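Local coordinates for protein D-glycero-alpha-D-manno-heptose 7-phosphate kinase (PDB 4N3O) that phosphorylates D-glycero-alpha-D-manno-heptose 7-phosphate at C-1 with ATP, a GHMP-family sugar-kinase step in making the GDP-heptose used for capsule polysaccharide, at residues 188-191 with 192-196. Residues are numbered along the deposited sequence; the frame is centred on the assembly and turned at random.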
loop_
_atom_site.group_PDB
_atom_site.type_symbol
_atom_site.label_atom_id
_atom_site.label_comp_id
_atom_site.label_asym_id
_atom_site.label_seq_id
_atom_site.Cartn_x
_atom_site.Cartn_y
_atom_site.Cartn_z
ATOM N N LEU A 188 12.572 7.424 13.771
ATOM C CA LEU A 188 11.488 7.520 14.741
ATOM C C LEU A 188 10.659 6.271 14.900
ATOM O O LEU A 188 10.383 5.579 13.947
ATOM C CB LEU A 188 10.541 8.639 14.333
ATOM C CG LEU A 188 11.161 10.022 14.200
ATOM C CD1 LEU A 188 10.067 10.959 13.752
ATOM C CD2 LEU A 188 11.766 10.486 15.509
ATOM N N ARG A 189 10.300 5.972 16.136
ATOM C CA ARG A 189 9.414 4.890 16.408
ATOM C C ARG A 189 8.107 5.670 16.527
ATOM O O ARG A 189 7.954 6.504 17.415
ATOM C CB ARG A 189 9.755 4.179 17.705
ATOM C CG ARG A 189 9.230 2.762 17.703
ATOM C CD ARG A 189 9.337 2.043 19.035
ATOM N NE ARG A 189 10.537 2.395 19.791
ATOM C CZ ARG A 189 10.532 3.071 20.938
ATOM N NH1 ARG A 189 11.675 3.345 21.548
ATOM N NH2 ARG A 189 9.388 3.447 21.500
ATOM N N ILE A 190 7.196 5.425 15.599
ATOM C CA ILE A 190 5.926 6.130 15.523
ATOM C C ILE A 190 4.788 5.163 15.767
ATOM O O ILE A 190 4.801 4.049 15.237
ATOM C CB ILE A 190 5.786 6.757 14.114
ATOM C CG1 ILE A 190 6.649 7.999 14.009
ATOM C CG2 ILE A 190 4.363 7.149 13.783
ATOM C CD1 ILE A 190 6.210 9.115 14.924
ATOM N N LYS A 191 3.823 5.598 16.582
ATOM C CA LYS A 191 2.625 4.822 16.860
ATOM C C LYS A 191 1.943 4.607 15.540
ATOM O O LYS A 191 1.794 5.546 14.768
ATOM C CB LYS A 191 1.670 5.591 17.789
ATOM C CG LYS A 191 2.174 5.785 19.216
ATOM C CD LYS A 191 2.321 4.472 19.988
ATOM C CE LYS A 191 0.994 3.728 20.126
ATOM N NZ LYS A 191 1.102 2.556 21.042
ATOM N N ASN A 192 1.539 3.377 15.281
ATOM C CA ASN A 192 0.895 3.029 14.032
ATOM C C ASN A 192 -0.314 3.873 13.672
ATOM O O ASN A 192 -0.522 4.165 12.497
ATOM C CB ASN A 192 0.486 1.549 14.031
ATOM C CG ASN A 192 1.679 0.618 14.039
ATOM O OD1 ASN A 192 2.830 1.058 14.071
ATOM N ND2 ASN A 192 1.413 -0.668 14.032
ATOM N N TRP A 193 -1.108 4.275 14.664
ATOM C CA TRP A 193 -2.293 5.047 14.347
ATOM C C TRP A 193 -1.943 6.427 13.854
ATOM O O TRP A 193 -2.738 7.041 13.139
ATOM C CB TRP A 193 -3.271 5.104 15.518
ATOM C CG TRP A 193 -2.841 5.907 16.696
ATOM C CD1 TRP A 193 -2.196 5.455 17.813
ATOM C CD2 TRP A 193 -3.058 7.300 16.886
ATOM N NE1 TRP A 193 -1.986 6.503 18.688
ATOM C CE2 TRP A 193 -2.517 7.642 18.141
ATOM C CE3 TRP A 193 -3.654 8.294 16.116
ATOM C CZ2 TRP A 193 -2.560 8.951 18.644
ATOM C CZ3 TRP A 193 -3.679 9.601 16.601
ATOM C CH2 TRP A 193 -3.143 9.918 17.857
ATOM N N ILE A 194 -0.759 6.933 14.222
ATOM C CA ILE A 194 -0.350 8.245 13.727
ATOM C C ILE A 194 -0.269 8.157 12.217
ATOM O O ILE A 194 -0.856 8.974 11.519
ATOM C CB ILE A 194 1.012 8.692 14.289
ATOM C CG1 ILE A 194 0.891 9.054 15.763
ATOM C CG2 ILE A 194 1.527 9.936 13.548
ATOM C CD1 ILE A 194 0.150 10.363 16.005
ATOM N N ALA A 195 0.424 7.124 11.728
ATOM C CA ALA A 195 0.590 6.889 10.301
ATOM C C ALA A 195 -0.742 6.702 9.617
ATOM O O ALA A 195 -0.982 7.260 8.548
ATOM C CB ALA A 195 1.442 5.650 10.075
ATOM N N SER A 196 -1.616 5.906 10.247
ATOM C CA SER A 196 -2.935 5.644 9.698
ATOM C C SER A 196 -3.741 6.903 9.583
ATOM O O SER A 196 -4.481 7.083 8.610
ATOM C CB SER A 196 -3.693 4.649 10.573
ATOM O OG SER A 196 -3.028 3.405 10.591
#
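At the start of helix 192-200, the N-terminal turn is tied to the loop that delivers it: K191, the N-cap residue, accepts a backbone hydrogen bond from I194, and I190 lays a methyl group against the side chain of I194. The bond from I194 N to K191 O is 3.0 Å long but bent, with 138° at the hydrogen, and the donor stands above the carbonyl plane, 51° out of it. This first bond spans three residues; the i-to-i+4 spacing begins with the next carbonyl, where S196 N bonds to N192 O at 3.0 Å. The backbone oxygen of K191 also sits against the I194 side chain, 3.3 Å from CB.

I190 and I194 are the apolar pair, four residues apart across the loop-to-helix junction. I190 CG2, the branch anti to the backbone N, meets I194 CB at 3.7 Å and CG2 at 4.0 Å, and the two side chains cross at about a right angle. L247 of helix 236-248 also touches I190, while A250 in the loop beyond that helix touches both I194 and W193. This turn follows strand 182-188, in the large mixed sheet of the GHMP kinase fold, and leads toward strand 202-206 of the separate four-stranded antiparallel sheet.

W193 turns its indole back alongside the cap residue. With CG set between the backbone N and the carbonyl carbon (chi1 70°), both CD1 and NE1 come to 3.9 Å from K191 CB, an oblique approach, while I194 CD1 lies over one ring face near the rim, 3.8 Å above the plane. The K191 chain folds at chi2 and chi3, and its amine leads away from the helix. Across the subunit boundary, W193 packs on I342 and S196 on W340, both of the second subunit, placing this turn beside the dimer interface.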